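Local coordinates for protein PcyX_EBK42635 (Marine metagenome, PDB 5OWG) that probably reduces biliverdin to phycoerythrobilin in a four-electron reaction, taking its electrons from ferredoxin, at residues N54-V64 and M75-L84; G87-I95 and T103-P111. All coordinates share one frame; numbering follows the deposited sequence.

Contact 1 (N54-V64 and M75-L84); sequences NRYIRRAHLDV and MAHLCLFPML
R58 lays its guanidinium flat over one face of the F81 ring, the planes 24° apart and NH2 3.5 Å from F81 CG. R58 CG sits between the backbone N and the carbonyl carbon (chi1 70°), and the chain runs extended to NE, alongside F81; NE bonds Q196. In an offset edge-to-face pair H77 turns its edge toward the face of H61, planes at 69°; H61 NE2 is held by N49. H77 ND1 faces D94 OD1 of the next strand, a probable hydrogen bond modelled too short to rely on.

On the sheet face bearing A60, L62, L78 and L80 the contacts are apolar. A60 CB meets L80 CG at 3.6 Å, and L62 CD1 touches L78 CD1 at 4.0 Å. M83 folds back, its CE 3.3 Å from R58 CA.

In the backbone, H61 and C79 bond reciprocally, as do D63 and H77, but R59 and F81 are unequal: F81 N reaches R59 O at 2.8 Å, whereas R59 N to F81 O, at 3.4 Å, is weak. R58 and R59 both face F81, the signature of a classic beta bulge. It interrupts an antiparallel beta hairpin in the central sheet of the ferredoxin-dependent bilin reductase fold.

Contact 2 (G87-I95 and T103-P111); sequences GGPIYGFDI and TGAFHDFSP
The beta hairpin of strands 90-96 and 104-110 closes one side of the antiparallel sheet, and Y91, F93, H107 and F109 join across it as an aromatic cluster. H107 and Y91 each meet two others, linking the four rings in a chain F93-H107-Y91-F109. The edge of H107 is directed at the face of Y91 in an offset edge-to-face pair, the planes at 86°, with NE2 3.4 Å from Y91 CE2. H107 CD2 comes equally close, 3.4 Å, to CD1 of F93, but here the rings meet rim to rim. F109 approaches Y91 in the same rim-to-rim manner, CE1 lying 3.3 Å from Y91 CD2. The antiparallel pairing puts all four on one face; CG anti to the backbone N in Y91 and H107 (chi1 180° for each) directs H107 NE2 to Y91 CE2. That side is packed by helix 161-179: Y91 OH bonds A169 O, and F109 meets Y176 edge-to-face. The helix forms one outer layer of the alpha/beta/alpha sandwich characteristic of this reductase family, and 104-110 is an edge strand of the sheet within the chain.

At the two ends of the cluster's face, P89 CB rests 3.8 Å from F109 CB, and I95 CD1 presses on A105 CB at 3.4 Å, tighter than usual for two carbons. On the reverse face, D94 and F106 lie side by side, carboxylate and ring only 17° apart in plane and OD2 3.6 Å from F106 CD2; the other oxygen, OD1, faces H77. S110 OG donates to D108 OD1 from the syn side of the carboxylate. Reciprocal backbone bonds link I90 with S110, G92 with D108 and D94 with F106, of which D94 N to F106 O, at 2.9 Å, is nearly straight.

Contacts 1 and 2 are successive hairpins of one sheet, their centres 11 Å apart; contact 1 closes in the chain before contact 2 opens. Strands 73-82 and 90-96 lie next to each other, so the antiparallel pairing continues from one hairpin into the next, F93 N bonding L78 O at 2.8 Å. Packing crosses the same seam, with F81 CE1 3.4 Å from I90 CD1. Helix 161-179 packs against L80 of contact 1 and Y91 of contact 2, and helix 189-204 reaches the opposite face of both. Bilin reductases of known complex hold their substrate between the sheet and C-terminal helices, a location consistent with the H77 and D94 side.

Contact 1 (N54-V64 and M75-L84)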
# COMPACT_ATOMS: atom_id res chain seq x y z
N ASN A 54 -12.76 0.56 5.14
CA ASN A 54 -14.18 0.89 5.18
C ASN A 54 -14.96 -0.32 4.68
O ASN A 54 -14.39 -1.39 4.43
CB ASN A 54 -14.48 2.17 4.37
CG ASN A 54 -14.42 1.95 2.86
OD1 ASN A 54 -14.23 0.84 2.37
ND2 ASN A 54 -14.59 3.04 2.11
N ARG A 55 -16.27 -0.14 4.54
CA ARG A 55 -17.14 -1.23 4.11
C ARG A 55 -16.60 -1.92 2.86
O ARG A 55 -16.68 -3.15 2.74
CB ARG A 55 -18.55 -0.70 3.87
CG ARG A 55 -19.45 -1.62 3.03
CD ARG A 55 -20.88 -1.10 2.96
NE ARG A 55 -21.71 -1.87 2.04
CZ ARG A 55 -22.93 -1.52 1.65
NH1 ARG A 55 -23.48 -0.39 2.10
NH2 ARG A 55 -23.61 -2.29 0.81
N TYR A 56 -16.04 -1.14 1.94
CA TYR A 56 -15.68 -1.67 0.63
C TYR A 56 -14.22 -2.07 0.53
O TYR A 56 -13.87 -2.86 -0.36
CB TYR A 56 -16.00 -0.63 -0.45
CG TYR A 56 -17.43 -0.13 -0.41
CD1 TYR A 56 -18.46 -0.88 -0.97
CD2 TYR A 56 -17.75 1.08 0.19
CE1 TYR A 56 -19.76 -0.43 -0.94
CE2 TYR A 56 -19.05 1.53 0.23
CZ TYR A 56 -20.06 0.77 -0.34
OH TYR A 56 -21.36 1.22 -0.30
N ILE A 57 -13.36 -1.56 1.40
CA ILE A 57 -11.92 -1.83 1.36
C ILE A 57 -11.53 -2.39 2.72
O ILE A 57 -11.49 -1.66 3.72
CB ILE A 57 -11.12 -0.56 1.03
CG1 ILE A 57 -11.47 -0.05 -0.37
CG2 ILE A 57 -9.62 -0.81 1.14
CD1 ILE A 57 -11.25 1.43 -0.55
N ARG A 58 -11.21 -3.69 2.76
CA ARG A 58 -10.89 -4.32 4.04
C ARG A 58 -9.58 -3.81 4.61
O ARG A 58 -9.42 -3.75 5.83
CB ARG A 58 -10.84 -5.85 3.89
CG ARG A 58 -9.67 -6.39 3.09
CD ARG A 58 -9.61 -7.91 3.19
NE ARG A 58 -8.52 -8.47 2.39
CZ ARG A 58 -7.28 -8.65 2.83
NH1 ARG A 58 -6.94 -8.31 4.07
NH2 ARG A 58 -6.36 -9.16 2.02
N ARG A 59 -8.62 -3.44 3.76
CA ARG A 59 -7.32 -3.03 4.25
C ARG A 59 -6.68 -2.02 3.31
O ARG A 59 -6.58 -2.25 2.11
CB ARG A 59 -6.39 -4.23 4.44
CG ARG A 59 -5.07 -3.89 5.10
CD ARG A 59 -4.28 -5.13 5.47
NE ARG A 59 -3.11 -4.82 6.28
CZ ARG A 59 -1.89 -4.60 5.79
NH1 ARG A 59 -1.66 -4.65 4.48
NH2 ARG A 59 -0.89 -4.32 6.61
N ALA A 60 -6.24 -0.90 3.89
CA ALA A 60 -5.45 0.11 3.20
C ALA A 60 -4.28 0.45 4.11
O ALA A 60 -4.48 0.90 5.24
CB ALA A 60 -6.28 1.36 2.90
N HIS A 61 -3.05 0.25 3.61
CA HIS A 61 -1.86 0.24 4.46
C HIS A 61 -0.84 1.22 3.90
O HIS A 61 -0.42 1.09 2.75
CB HIS A 61 -1.28 -1.17 4.54
CG HIS A 61 -0.00 -1.27 5.31
ND1 HIS A 61 0.91 -2.28 5.11
CD2 HIS A 61 0.51 -0.49 6.29
CE1 HIS A 61 1.93 -2.12 5.93
NE2 HIS A 61 1.71 -1.04 6.66
N LEU A 62 -0.43 2.18 4.73
CA LEU A 62 0.60 3.15 4.36
C LEU A 62 1.85 2.87 5.19
O LEU A 62 1.83 2.99 6.42
CB LEU A 62 0.12 4.58 4.59
CG LEU A 62 1.14 5.68 4.27
CD1 LEU A 62 1.39 5.75 2.77
CD2 LEU A 62 0.68 7.02 4.81
N ASP A 63 2.93 2.51 4.50
CA ASP A 63 4.21 2.21 5.13
C ASP A 63 5.24 3.22 4.65
O ASP A 63 5.56 3.25 3.45
CB ASP A 63 4.66 0.78 4.80
CG ASP A 63 6.11 0.53 5.14
OD1 ASP A 63 6.60 1.12 6.13
OD2 ASP A 63 6.76 -0.25 4.42
N VAL A 64 5.75 4.04 5.56
CA VAL A 64 6.68 5.11 5.24
C VAL A 64 7.92 4.96 6.10
O VAL A 64 7.82 4.84 7.33
CB VAL A 64 6.05 6.50 5.45
CG1 VAL A 64 7.03 7.61 5.09
CG2 VAL A 64 4.78 6.63 4.62
N MET A 75 11.42 6.01 1.68
CA MET A 75 10.61 5.12 0.87
C MET A 75 9.18 5.15 1.39
O MET A 75 8.91 5.60 2.51
CB MET A 75 11.17 3.68 0.90
CG MET A 75 10.66 2.80 2.03
SD MET A 75 9.01 2.09 1.79
CE MET A 75 9.21 1.17 0.27
N ALA A 76 8.26 4.67 0.56
CA ALA A 76 6.87 4.59 0.95
C ALA A 76 6.23 3.42 0.22
O ALA A 76 6.59 3.09 -0.91
CB ALA A 76 6.11 5.89 0.64
N HIS A 77 5.27 2.79 0.90
CA HIS A 77 4.51 1.68 0.35
C HIS A 77 3.04 1.89 0.67
O HIS A 77 2.70 2.25 1.80
CB HIS A 77 5.01 0.34 0.92
CG HIS A 77 4.07 -0.80 0.69
ND1 HIS A 77 4.12 -1.59 -0.43
CD2 HIS A 77 3.06 -1.30 1.45
CE1 HIS A 77 3.19 -2.52 -0.36
NE2 HIS A 77 2.53 -2.37 0.77
N LEU A 78 2.19 1.69 -0.33
CA LEU A 78 0.75 1.92 -0.17
C LEU A 78 0.01 0.84 -0.94
O LEU A 78 0.22 0.68 -2.14
CB LEU A 78 0.36 3.32 -0.67
CG LEU A 78 -1.12 3.70 -0.53
CD1 LEU A 78 -1.54 3.76 0.93
CD2 LEU A 78 -1.39 5.02 -1.22
N CYS A 79 -0.85 0.11 -0.24
CA CYS A 79 -1.59 -1.00 -0.83
C CYS A 79 -3.01 -0.99 -0.30
O CYS A 79 -3.26 -0.67 0.86
CB CYS A 79 -0.94 -2.35 -0.51
SG CYS A 79 -1.65 -3.72 -1.42
N LEU A 80 -3.95 -1.34 -1.18
CA LEU A 80 -5.37 -1.40 -0.84
C LEU A 80 -5.95 -2.73 -1.30
O LEU A 80 -5.90 -3.04 -2.50
CB LEU A 80 -6.15 -0.24 -1.47
CG LEU A 80 -6.31 1.04 -0.65
CD1 LEU A 80 -5.01 1.83 -0.57
CD2 LEU A 80 -7.42 1.91 -1.23
N PHE A 81 -6.50 -3.50 -0.36
CA PHE A 81 -7.23 -4.72 -0.68
C PHE A 81 -8.73 -4.47 -0.57
O PHE A 81 -9.19 -3.96 0.46
CB PHE A 81 -6.84 -5.85 0.28
CG PHE A 81 -5.50 -6.47 -0.01
CD1 PHE A 81 -5.37 -7.43 -1.00
CD2 PHE A 81 -4.38 -6.11 0.71
CE1 PHE A 81 -4.14 -8.01 -1.27
CE2 PHE A 81 -3.15 -6.68 0.45
CZ PHE A 81 -3.03 -7.63 -0.54
N PRO A 82 -9.53 -4.81 -1.58
CA PRO A 82 -10.99 -4.66 -1.44
C PRO A 82 -11.57 -5.72 -0.52
O PRO A 82 -10.90 -6.66 -0.09
CB PRO A 82 -11.50 -4.82 -2.88
CG PRO A 82 -10.45 -5.62 -3.56
CD PRO A 82 -9.15 -5.21 -2.95
N MET A 83 -12.86 -5.56 -0.22
CA MET A 83 -13.55 -6.49 0.66
C MET A 83 -13.80 -7.82 -0.05
O MET A 83 -13.64 -7.94 -1.27
CB MET A 83 -14.87 -5.87 1.16
CG MET A 83 -15.49 -6.54 2.38
SD MET A 83 -14.38 -6.65 3.79
CE MET A 83 -14.13 -4.92 4.16
N LEU A 84 -14.21 -8.82 0.73
CA LEU A 84 -14.12 -10.22 0.32
C LEU A 84 -15.23 -10.68 -0.63
O LEU A 84 -15.11 -11.79 -1.17
CB LEU A 84 -14.12 -11.11 1.57
CG LEU A 84 -12.96 -10.86 2.54
CD1 LEU A 84 -13.10 -11.71 3.79
CD2 LEU A 84 -11.61 -11.11 1.88

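Contact 2 (G87-I95 and T103-P111)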
# COMPACT_ATOMS: atom_id res chain seq x y z
N GLY A 87 -14.33 -8.42 -6.37
CA GLY A 87 -13.34 -9.08 -7.21
C GLY A 87 -12.42 -8.10 -7.89
O GLY A 87 -11.77 -8.44 -8.88
N GLY A 88 -12.35 -6.88 -7.36
CA GLY A 88 -11.59 -5.82 -7.99
C GLY A 88 -10.10 -5.99 -7.84
O GLY A 88 -9.61 -6.86 -7.11
N PRO A 89 -9.33 -5.15 -8.55
CA PRO A 89 -7.87 -5.24 -8.48
C PRO A 89 -7.32 -4.78 -7.14
O PRO A 89 -8.07 -4.58 -6.18
CB PRO A 89 -7.41 -4.34 -9.63
CG PRO A 89 -8.51 -3.35 -9.79
CD PRO A 89 -9.78 -4.08 -9.45
N ILE A 90 -6.00 -4.59 -7.07
CA ILE A 90 -5.32 -4.14 -5.87
C ILE A 90 -4.52 -2.90 -6.23
O ILE A 90 -3.56 -2.98 -7.02
CB ILE A 90 -4.41 -5.24 -5.29
CG1 ILE A 90 -5.24 -6.43 -4.81
CG2 ILE A 90 -3.56 -4.69 -4.13
CD1 ILE A 90 -4.44 -7.71 -4.69
N TYR A 91 -4.90 -1.76 -5.67
CA TYR A 91 -4.06 -0.57 -5.76
C TYR A 91 -2.73 -0.85 -5.07
O TYR A 91 -2.70 -1.31 -3.92
CB TYR A 91 -4.75 0.62 -5.10
CG TYR A 91 -3.96 1.92 -5.12
CD1 TYR A 91 -2.95 2.15 -4.19
CD2 TYR A 91 -4.23 2.91 -6.05
CE1 TYR A 91 -2.23 3.34 -4.20
CE2 TYR A 91 -3.52 4.09 -6.07
CZ TYR A 91 -2.52 4.30 -5.15
OH TYR A 91 -1.81 5.48 -5.16
N GLY A 92 -1.64 -0.58 -5.77
CA GLY A 92 -0.32 -0.74 -5.21
C GLY A 92 0.59 0.36 -5.69
O GLY A 92 0.71 0.59 -6.89
N PHE A 93 1.23 1.07 -4.76
CA PHE A 93 2.17 2.13 -5.09
C PHE A 93 3.40 1.96 -4.21
O PHE A 93 3.29 1.93 -2.98
CB PHE A 93 1.55 3.51 -4.89
CG PHE A 93 2.47 4.65 -5.27
CD1 PHE A 93 2.58 5.06 -6.59
CD2 PHE A 93 3.21 5.30 -4.31
CE1 PHE A 93 3.42 6.10 -6.94
CE2 PHE A 93 4.05 6.35 -4.65
CZ PHE A 93 4.16 6.74 -5.97
N ASP A 94 4.56 1.84 -4.85
CA ASP A 94 5.82 1.66 -4.14
C ASP A 94 6.86 2.58 -4.77
O ASP A 94 7.11 2.51 -5.98
CB ASP A 94 6.29 0.20 -4.20
CG ASP A 94 5.37 -0.73 -3.44
OD1 ASP A 94 5.13 -0.48 -2.24
OD2 ASP A 94 4.88 -1.71 -4.04
N ILE A 95 7.44 3.45 -3.95
CA ILE A 95 8.45 4.40 -4.39
C ILE A 95 9.62 4.35 -3.42
O ILE A 95 9.43 4.48 -2.20
CB ILE A 95 7.89 5.83 -4.50
CG1 ILE A 95 8.80 6.70 -5.37
CG2 ILE A 95 7.68 6.47 -3.13
CD1 ILE A 95 8.53 6.55 -6.84
N THR A 103 15.15 5.80 -7.40
CA THR A 103 15.71 4.55 -7.90
C THR A 103 14.62 3.58 -8.33
O THR A 103 14.73 2.95 -9.39
CB THR A 103 16.59 3.91 -6.83
OG1 THR A 103 15.78 3.47 -5.73
CG2 THR A 103 17.63 4.90 -6.32
N GLY A 104 13.58 3.43 -7.52
CA GLY A 104 12.52 2.49 -7.82
C GLY A 104 11.15 3.13 -7.74
O GLY A 104 10.90 3.98 -6.88
N ALA A 105 10.27 2.72 -8.64
CA ALA A 105 8.90 3.22 -8.68
C ALA A 105 8.01 2.13 -9.25
O ALA A 105 8.34 1.53 -10.28
CB ALA A 105 8.79 4.49 -9.52
N PHE A 106 6.88 1.88 -8.59
CA PHE A 106 5.93 0.87 -9.03
C PHE A 106 4.52 1.33 -8.74
O PHE A 106 4.26 1.94 -7.70
CB PHE A 106 6.20 -0.48 -8.34
CG PHE A 106 5.13 -1.50 -8.56
CD1 PHE A 106 5.08 -2.24 -9.72
CD2 PHE A 106 4.16 -1.72 -7.59
CE1 PHE A 106 4.09 -3.18 -9.93
CE2 PHE A 106 3.17 -2.66 -7.79
CZ PHE A 106 3.13 -3.39 -8.96
N HIS A 107 3.60 1.02 -9.65
CA HIS A 107 2.20 1.39 -9.46
C HIS A 107 1.35 0.71 -10.53
O HIS A 107 1.71 0.72 -11.71
CB HIS A 107 2.01 2.91 -9.52
CG HIS A 107 0.58 3.34 -9.34
ND1 HIS A 107 -0.34 3.32 -10.36
CD2 HIS A 107 -0.08 3.80 -8.25
CE1 HIS A 107 -1.50 3.75 -9.92
NE2 HIS A 107 -1.37 4.05 -8.64
N ASP A 108 0.23 0.13 -10.10
CA ASP A 108 -0.77 -0.41 -11.01
C ASP A 108 -1.95 -0.90 -10.18
O ASP A 108 -1.88 -0.97 -8.95
CB ASP A 108 -0.23 -1.54 -11.88
CG ASP A 108 -0.18 -2.87 -11.14
OD1 ASP A 108 0.28 -2.88 -9.98
OD2 ASP A 108 -0.60 -3.89 -11.72
N PHE A 109 -3.03 -1.25 -10.88
CA PHE A 109 -4.19 -1.89 -10.26
C PHE A 109 -4.11 -3.38 -10.59
O PHE A 109 -4.72 -3.87 -11.54
CB PHE A 109 -5.50 -1.28 -10.75
CG PHE A 109 -5.73 0.14 -10.29
CD1 PHE A 109 -4.76 0.84 -9.59
CD2 PHE A 109 -6.93 0.77 -10.57
CE1 PHE A 109 -4.98 2.14 -9.18
CE2 PHE A 109 -7.16 2.07 -10.16
CZ PHE A 109 -6.19 2.76 -9.47
N SER A 110 -3.34 -4.10 -9.79
CA SER A 110 -3.11 -5.52 -10.06
C SER A 110 -4.43 -6.28 -9.95
O SER A 110 -5.13 -6.15 -8.94
CB SER A 110 -2.08 -6.08 -9.08
OG SER A 110 -0.87 -5.35 -9.15
N PRO A 111 -4.80 -7.09 -10.96
CA PRO A 111 -6.10 -7.77 -10.91
C PRO A 111 -6.07 -9.07 -10.12
O PRO A 111 -5.30 -9.97 -10.46
CB PRO A 111 -6.41 -8.03 -12.39
CG PRO A 111 -5.06 -8.05 -13.09
CD PRO A 111 -4.01 -7.54 -12.12